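Local structure of L-threonine dehydrogenase (Flavobacterium frigidimaris, 2YY7) at residues E301-T304 against K305-E309; D42-S46 against G47-V51; Y267-D270 against F271-I275. The protein probably catalyses the NAD-dependent oxidation of L-threonine at its 3-hydroxyl group, using a Rossmann-type nucleotide-binding domain. All coordinates share one frame; numbering follows the deposited sequence.

Contact 1. Residues E301-T304 against K305-E309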
loop_
_atom_site.group_PDB
_atom_site.type_symbol
_atom_site.label_atom_id
_atom_site.label_comp_id
_atom_site.label_asym_id
_atom_site.label_seq_id
_atom_site.Cartn_x
_atom_site.Cartn_y
_atom_site.Cartn_z
ATOM N N GLU A 301 9.890 -6.567 33.248
ATOM C CA GLU A 301 9.928 -7.281 34.521
ATOM C C GLU A 301 8.612 -7.961 34.911
ATOM O O GLU A 301 8.607 -9.132 35.288
ATOM C CB GLU A 301 10.363 -6.330 35.647
ATOM C CG GLU A 301 10.173 -6.901 37.055
ATOM C CD GLU A 301 10.699 -5.980 38.147
ATOM O OE1 GLU A 301 10.431 -4.760 38.090
ATOM O OE2 GLU A 301 11.372 -6.482 39.072
ATOM N N SER A 302 7.498 -7.236 34.838
ATOM C CA SER A 302 6.210 -7.823 35.204
ATOM C C SER A 302 5.739 -8.875 34.200
ATOM O O SER A 302 5.057 -9.832 34.570
ATOM C CB SER A 302 5.139 -6.734 35.376
ATOM O OG SER A 302 5.042 -5.903 34.233
ATOM N N MET A 303 6.094 -8.707 32.932
ATOM C CA MET A 303 5.695 -9.690 31.936
ATOM C C MET A 303 6.487 -10.978 32.116
ATOM O O MET A 303 5.932 -12.073 32.030
ATOM C CB MET A 303 5.921 -9.169 30.520
ATOM C CG MET A 303 5.783 -10.263 29.480
ATOM S SD MET A 303 6.144 -9.721 27.829
ATOM C CE MET A 303 7.959 -9.696 27.878
ATOM N N THR A 304 7.788 -10.846 32.353
ATOM C CA THR A 304 8.643 -12.011 32.541
ATOM C C THR A 304 8.149 -12.834 33.728
ATOM O O THR A 304 8.077 -14.059 33.661
ATOM C CB THR A 304 10.113 -11.600 32.783
ATOM O OG1 THR A 304 10.623 -10.943 31.616
ATOM C CG2 THR A 304 10.970 -12.829 33.074
ATOM N N LYS A 305 7.804 -12.152 34.815
ATOM C CA LYS A 305 7.315 -12.831 36.007
ATOM C C LYS A 305 6.043 -13.606 35.686
ATOM O O LYS A 305 5.935 -14.796 35.991
ATOM C CB LYS A 305 7.027 -11.813 37.117
ATOM C CG LYS A 305 6.456 -12.424 38.386
ATOM C CD LYS A 305 6.098 -11.345 39.400
ATOM C CE LYS A 305 5.572 -11.955 40.689
ATOM N NZ LYS A 305 5.070 -10.916 41.633
ATOM N N ASP A 306 5.085 -12.918 35.065
ATOM C CA ASP A 306 3.801 -13.517 34.705
ATOM C C ASP A 306 3.941 -14.690 33.737
ATOM O O ASP A 306 3.208 -15.672 33.843
ATOM C CB ASP A 306 2.879 -12.444 34.115
ATOM C CG ASP A 306 1.420 -12.858 34.126
ATOM O OD1 ASP A 306 0.956 -13.467 33.144
ATOM O OD2 ASP A 306 0.739 -12.583 35.138
ATOM N N MET A 307 4.880 -14.597 32.798
ATOM C CA MET A 307 5.099 -15.684 31.846
ATOM C C MET A 307 5.617 -16.922 32.570
ATOM O O MET A 307 5.095 -18.027 32.395
ATOM C CB MET A 307 6.113 -15.275 30.767
ATOM C CG MET A 307 5.534 -14.433 29.630
ATOM S SD MET A 307 4.356 -15.335 28.589
ATOM C CE MET A 307 5.475 -16.201 27.475
ATOM N N ILE A 308 6.649 -16.733 33.383
ATOM C CA ILE A 308 7.238 -17.844 34.119
ATOM C C ILE A 308 6.233 -18.490 35.076
ATOM O O ILE A 308 6.242 -19.704 35.264
ATOM C CB ILE A 308 8.508 -17.377 34.870
ATOM C CG1 ILE A 308 9.583 -17.006 33.838
ATOM C CG2 ILE A 308 9.021 -18.479 35.804
ATOM C CD1 ILE A 308 10.810 -16.363 34.417
ATOM N N GLU A 309 5.353 -17.687 35.668
ATOM C CA GLU A 309 4.351 -18.237 36.572
ATOM C C GLU A 309 3.393 -19.126 35.788
ATOM O O GLU A 309 3.018 -20.205 36.243
ATOM C CB GLU A 309 3.562 -17.121 37.258
ATOM C CG GLU A 309 4.367 -16.287 38.236
ATOM C CD GLU A 309 3.489 -15.366 39.067
ATOM O OE1 GLU A 309 2.684 -14.613 38.481
ATOM O OE2 GLU A 309 3.602 -15.392 40.307
#
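Met303 lies alongside Met307 one turn further on in the C-terminal alpha-helix 300-311, the two chains running the same way, with CG of Met303 4.2 Å from CG of Met307. Their routes differ. Met303 leaves with CG anti to its backbone N (chi1 168°) and bends only at chi3, whereas Met307 is folded at both chi2 and chi3. Both side chains are buried and touch Ile174 of strand 164-174, and Met307 also reaches Trp176. About 11 Å separates the side chain of Met303 from the bound NAD, and that of Met307 lies about 7 Å from Gln13, an NAD-binding residue: this is packing near the cofactor site.

A second i, i+4 pair forms beside it: the methyl CG2 of Thr304 runs next to the end of Ile308, 3.8 Å from its CD1, and both side chains touch Phe192 of helix 187-197 and His259. The hydroxyl OG1 of Thr304 is hydrogen-bonded back to Leu300 O, which keeps its polar atom within the helix while the methyl packs. On the more exposed side, Asp306 OD1 is held by Tyr215 OH.

Beneath these side chains runs the alpha-helical ladder in which each N-H donates to the carbonyl four residues earlier. Met307 N reaches Met303 O at 2.8 Å. The next rung, from Ile308 N to Thr304 O, is nearly straight, 171° at the hydrogen.

Contact 2. Residues D42-S46 against G47-V51; sequences DVVNS and GPFEV
Val44 meets the ring of Phe49 with both of its methyls. CG2 sits over one face, 4.0 Å from the centroid of the Phe49 ring, in a CH-pi contact displaced toward the rim. Its direction is 21° off the ring normal. The closest ring carbon to Val44 CG2 is Phe49 CE1, at 3.7 Å. CG1 of Val44 lies near the root of the ring, 3.8 Å from Phe49 CG. Phe49 turns CG anti to its own backbone N (chi1 -180°), which carries the ring back toward the short helix 42-45, and its CB packs 3.7 Å from Val44 O.

Between the two residues the chain turns. Ser46, the first residue beyond the helix, doubles back on Asp42 O: its N donates at 3.0 Å and its OG at 2.7 Å to that same oxygen, approaching from opposite faces of the carbonyl plane. Gly47 then takes up backbone angles at which a CB would be jammed against Ser46 O, so the tight exit depends on glycine.

This is the helix-to-strand half of a beta-alpha-beta unit in the Rossmann fold. Strand 49-51 lies parallel to strand 31-35, with Glu50 bonded through its backbone to Ala33 and Asp35. Phe49 also packs on Asp35, an NAD-binding residue, while Val43 and Pro48 rest against helix 13-26.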
loop_
_atom_site.group_PDB
_atom_site.type_symbol
_atom_site.label_atom_id
_atom_site.label_comp_id
_atom_site.label_asym_id
_atom_site.label_seq_id
_atom_site.Cartn_x
_atom_site.Cartn_y
_atom_site.Cartn_z
ATOM N N ASP A 42 -9.151 -25.163 23.933
ATOM C CA ASP A 42 -10.032 -24.628 24.960
ATOM C C ASP A 42 -11.040 -23.638 24.383
ATOM O O ASP A 42 -12.186 -23.588 24.822
ATOM C CB ASP A 42 -9.218 -23.930 26.054
ATOM C CG ASP A 42 -8.267 -24.871 26.772
ATOM O OD1 ASP A 42 -7.295 -25.340 26.139
ATOM O OD2 ASP A 42 -8.493 -25.141 27.971
ATOM N N VAL A 43 -10.611 -22.849 23.401
ATOM C CA VAL A 43 -11.490 -21.853 22.799
ATOM C C VAL A 43 -12.638 -22.485 22.016
ATOM O O VAL A 43 -13.756 -21.979 22.039
ATOM C CB VAL A 43 -10.700 -20.881 21.876
ATOM C CG1 VAL A 43 -10.061 -21.638 20.727
ATOM C CG2 VAL A 43 -11.626 -19.794 21.351
ATOM N N VAL A 44 -12.367 -23.593 21.335
ATOM C CA VAL A 44 -13.400 -24.272 20.559
ATOM C C VAL A 44 -14.505 -24.872 21.436
ATOM O O VAL A 44 -15.688 -24.756 21.113
ATOM C CB VAL A 44 -12.798 -25.401 19.685
ATOM C CG1 VAL A 44 -13.905 -26.135 18.947
ATOM C CG2 VAL A 44 -11.809 -24.816 18.686
ATOM N N ASN A 45 -14.122 -25.501 22.544
ATOM C CA ASN A 45 -15.096 -26.128 23.437
ATOM C C ASN A 45 -15.738 -25.192 24.461
ATOM O O ASN A 45 -16.775 -25.524 25.033
ATOM C CB ASN A 45 -14.457 -27.303 24.187
ATOM C CG ASN A 45 -13.921 -28.373 23.256
ATOM O OD1 ASN A 45 -14.591 -28.785 22.312
ATOM N ND2 ASN A 45 -12.706 -28.835 23.526
ATOM N N SER A 46 -15.139 -24.030 24.697
ATOM C CA SER A 46 -15.688 -23.106 25.686
ATOM C C SER A 46 -16.698 -22.102 25.134
ATOM O O SER A 46 -16.798 -20.979 25.634
ATOM C CB SER A 46 -14.552 -22.360 26.394
ATOM O OG SER A 46 -13.807 -21.573 25.481
ATOM N N GLY A 47 -17.451 -22.503 24.115
ATOM C CA GLY A 47 -18.440 -21.603 23.545
ATOM C C GLY A 47 -18.777 -21.888 22.092
ATOM O O GLY A 47 -18.213 -22.803 21.491
ATOM N N PRO A 48 -19.697 -21.113 21.496
ATOM C CA PRO A 48 -20.098 -21.298 20.098
ATOM C C PRO A 48 -18.909 -21.201 19.144
ATOM O O PRO A 48 -18.202 -20.192 19.123
ATOM C CB PRO A 48 -21.100 -20.171 19.874
ATOM C CG PRO A 48 -21.707 -19.987 21.231
ATOM C CD PRO A 48 -20.488 -20.040 22.122
ATOM N N PHE A 49 -18.693 -22.251 18.359
ATOM C CA PHE A 49 -17.594 -22.277 17.399
ATOM C C PHE A 49 -18.106 -22.616 16.002
ATOM O O PHE A 49 -18.980 -23.473 15.839
ATOM C CB PHE A 49 -16.541 -23.313 17.804
ATOM C CG PHE A 49 -15.373 -23.384 16.860
ATOM C CD1 PHE A 49 -14.302 -22.506 16.990
ATOM C CD2 PHE A 49 -15.367 -24.296 15.809
ATOM C CE1 PHE A 49 -13.237 -22.535 16.084
ATOM C CE2 PHE A 49 -14.309 -24.334 14.895
ATOM C CZ PHE A 49 -13.244 -23.452 15.034
ATOM N N GLU A 50 -17.547 -21.951 14.998
ATOM C CA GLU A 50 -17.934 -22.175 13.611
ATOM C C GLU A 50 -16.707 -22.275 12.713
ATOM O O GLU A 50 -15.812 -21.426 12.773
ATOM C CB GLU A 50 -18.801 -21.017 13.105
ATOM C CG GLU A 50 -20.136 -20.868 13.807
ATOM C CD GLU A 50 -21.206 -21.765 13.218
ATOM O OE1 GLU A 50 -20.852 -22.754 12.540
ATOM O OE2 GLU A 50 -22.401 -21.482 13.440
ATOM N N VAL A 51 -16.665 -23.307 11.880
ATOM C CA VAL A 51 -15.558 -23.450 10.946
ATOM C C VAL A 51 -15.844 -22.444 9.839
ATOM O O VAL A 51 -16.986 -22.303 9.407
ATOM C CB VAL A 51 -15.509 -24.861 10.317
ATOM C CG1 VAL A 51 -14.449 -24.905 9.221
ATOM C CG2 VAL A 51 -15.207 -25.900 11.389
#

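Contact 3. Residues Y267-D270 against F271-I275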
loop_
_atom_site.group_PDB
_atom_site.type_symbol
_atom_site.label_atom_id
_atom_site.label_comp_id
_atom_site.label_asym_id
_atom_site.label_seq_id
_atom_site.Cartn_x
_atom_site.Cartn_y
_atom_site.Cartn_z
ATOM N N TYR A 267 23.267 -16.890 20.020
ATOM C CA TYR A 267 22.581 -16.203 18.931
ATOM C C TYR A 267 22.927 -16.705 17.528
ATOM O O TYR A 267 24.080 -16.641 17.097
ATOM C CB TYR A 267 22.880 -14.705 19.052
ATOM C CG TYR A 267 22.442 -14.121 20.385
ATOM C CD1 TYR A 267 21.118 -13.739 20.597
ATOM C CD2 TYR A 267 23.339 -14.003 21.451
ATOM C CE1 TYR A 267 20.691 -13.259 21.832
ATOM C CE2 TYR A 267 22.920 -13.523 22.697
ATOM C CZ TYR A 267 21.592 -13.155 22.877
ATOM O OH TYR A 267 21.148 -12.704 24.103
ATOM N N GLU A 268 21.917 -17.199 16.816
ATOM C CA GLU A 268 22.106 -17.705 15.459
ATOM C C GLU A 268 21.055 -17.108 14.528
ATOM O O GLU A 268 20.107 -17.784 14.123
ATOM C CB GLU A 268 22.015 -19.234 15.454
ATOM C CG GLU A 268 23.002 -19.896 16.408
ATOM C CD GLU A 268 22.977 -21.410 16.338
ATOM O OE1 GLU A 268 23.653 -22.048 17.175
ATOM O OE2 GLU A 268 22.292 -21.961 15.448
ATOM N N PRO A 269 21.219 -15.825 14.169
ATOM C CA PRO A 269 20.311 -15.083 13.288
ATOM C C PRO A 269 20.060 -15.748 11.939
ATOM O O PRO A 269 20.992 -16.238 11.305
ATOM C CB PRO A 269 21.014 -13.734 13.122
ATOM C CG PRO A 269 21.807 -13.600 14.378
ATOM C CD PRO A 269 22.365 -14.983 14.557
ATOM N N ASP A 270 18.803 -15.774 11.503
ATOM C CA ASP A 270 18.479 -16.343 10.201
ATOM C C ASP A 270 17.749 -15.294 9.357
ATOM O O ASP A 270 17.857 -14.102 9.641
ATOM C CB ASP A 270 17.673 -17.649 10.347
ATOM C CG ASP A 270 16.306 -17.458 10.995
ATOM O OD1 ASP A 270 15.700 -18.492 11.349
ATOM O OD2 ASP A 270 15.831 -16.313 11.143
ATOM N N PHE A 271 17.013 -15.714 8.330
ATOM C CA PHE A 271 16.327 -14.761 7.458
ATOM C C PHE A 271 15.453 -13.754 8.203
ATOM O O PHE A 271 15.229 -12.638 7.725
ATOM C CB PHE A 271 15.500 -15.506 6.390
ATOM C CG PHE A 271 14.131 -15.938 6.848
ATOM C CD1 PHE A 271 13.043 -15.075 6.753
ATOM C CD2 PHE A 271 13.924 -17.212 7.365
ATOM C CE1 PHE A 271 11.769 -15.474 7.162
ATOM C CE2 PHE A 271 12.656 -17.621 7.777
ATOM C CZ PHE A 271 11.576 -16.750 7.675
ATOM N N ARG A 272 14.974 -14.135 9.380
ATOM C CA ARG A 272 14.126 -13.243 10.158
ATOM C C ARG A 272 14.837 -11.988 10.652
ATOM O O ARG A 272 14.191 -10.994 10.981
ATOM C CB ARG A 272 13.497 -14.020 11.315
ATOM C CG ARG A 272 12.462 -15.008 10.804
ATOM C CD ARG A 272 11.995 -15.979 11.859
ATOM N NE ARG A 272 12.996 -16.996 12.160
ATOM C CZ ARG A 272 12.733 -18.094 12.859
ATOM N NH1 ARG A 272 13.692 -18.980 13.099
ATOM N NH2 ARG A 272 11.502 -18.303 13.313
ATOM N N GLN A 273 16.167 -12.026 10.679
ATOM C CA GLN A 273 16.957 -10.873 11.107
ATOM C C GLN A 273 16.802 -9.721 10.112
ATOM O O GLN A 273 16.802 -8.543 10.490
ATOM C CB GLN A 273 18.442 -11.244 11.190
ATOM C CG GLN A 273 19.331 -10.091 11.651
ATOM C CD GLN A 273 19.122 -9.765 13.113
ATOM O OE1 GLN A 273 18.969 -8.601 13.496
ATOM N NE2 GLN A 273 19.121 -10.797 13.945
ATOM N N LYS A 274 16.685 -10.071 8.835
ATOM C CA LYS A 274 16.545 -9.073 7.780
ATOM C C LYS A 274 15.209 -8.344 7.891
ATOM O O LYS A 274 15.102 -7.172 7.537
ATOM C CB LYS A 274 16.686 -9.739 6.406
ATOM C CG LYS A 274 18.088 -10.313 6.157
ATOM C CD LYS A 274 18.237 -10.944 4.776
ATOM C CE LYS A 274 17.374 -12.191 4.617
ATOM N NZ LYS A 274 17.629 -12.868 3.302
ATOM N N ILE A 275 14.190 -9.041 8.380
ATOM C CA ILE A 275 12.880 -8.424 8.547
ATOM C C ILE A 275 12.980 -7.453 9.720
ATOM O O ILE A 275 12.595 -6.287 9.612
ATOM C CB ILE A 275 11.788 -9.475 8.869
ATOM C CG1 ILE A 275 11.659 -10.475 7.715
ATOM C CG2 ILE A 275 10.463 -8.775 9.136
ATOM C CD1 ILE A 275 10.619 -11.554 7.937
#
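Asp270 and Arg272 form a side-on salt bridge at the entrance to helix 272-276. Two guanidinium nitrogens each take one carboxylate oxygen. Arg272 NH1 meets Asp270 OD1 at 2.7 Å, with the oxygen tilted somewhat from the guanidinium plane. Arg272 NE meets Asp270 OD2 at 3.1 Å. This second bond is nearly straight, 173° at the hydrogen, with OD2 in the guanidinium plane. Both oxygens use their syn lone pairs, and the two flat groups are only 27° apart, so the charges meet as an almost coplanar pair. A bend at chi3 (-74°) brings the guanidinium back to the carboxylate.

The same carboxylate also caps the helix. Asp270 OD2 accepts from Arg272 N at 2.9 Å, met from above the carboxylate plane, and thus has a backbone and a side-chain donor from one residue. Together these bonds hold the carboxylate's rotation; its negative charge beside the helix N terminus would also be expected to be favourable. Among backbone atoms, Gln273 N donates to Asp270 O at 2.9 Å, closing the turn into the helix.

Apolar contact is lighter. Pro269 lies alongside Gln273, pointing the same way, with Pro269 CB 4.1 Å from Gln273 CB. Within the turn, Arg272 CG sits over one face of the Phe271 ring, toward its rim.

The arrangement lies at the surface, between strand 264-267 and the short helix. The loop is tied to the partner strand 200-203 and the residues after it by backbone hydrogen bonds between Glu268 and Cys203 and between Asp270 and Phe204, whose ring makes a cation-pi contact with Arg272. Phe271 and Arg272 also touch Ala81 of helix 80-85.

All three are local contacts in one chain, and none touches another; their centres lie about 25 to 36 Å apart. Contacts 1 and 2 are partly buried, contact 3 is a surface turn. They hold different elements: contact 1 lies within a single helix, contact 2 joins a helix to the following strand in the nucleotide-binding sheet, and contact 3 leads from the small two-stranded sheet into a helix. The chemistry follows: methionine and methyl packing in contact 1, a valine on an aromatic ring in contact 2, and charge pairing with capping in contact 3. Contacts 1 and 2 pack near NAD-binding residues, whereas contact 3 is remote from them.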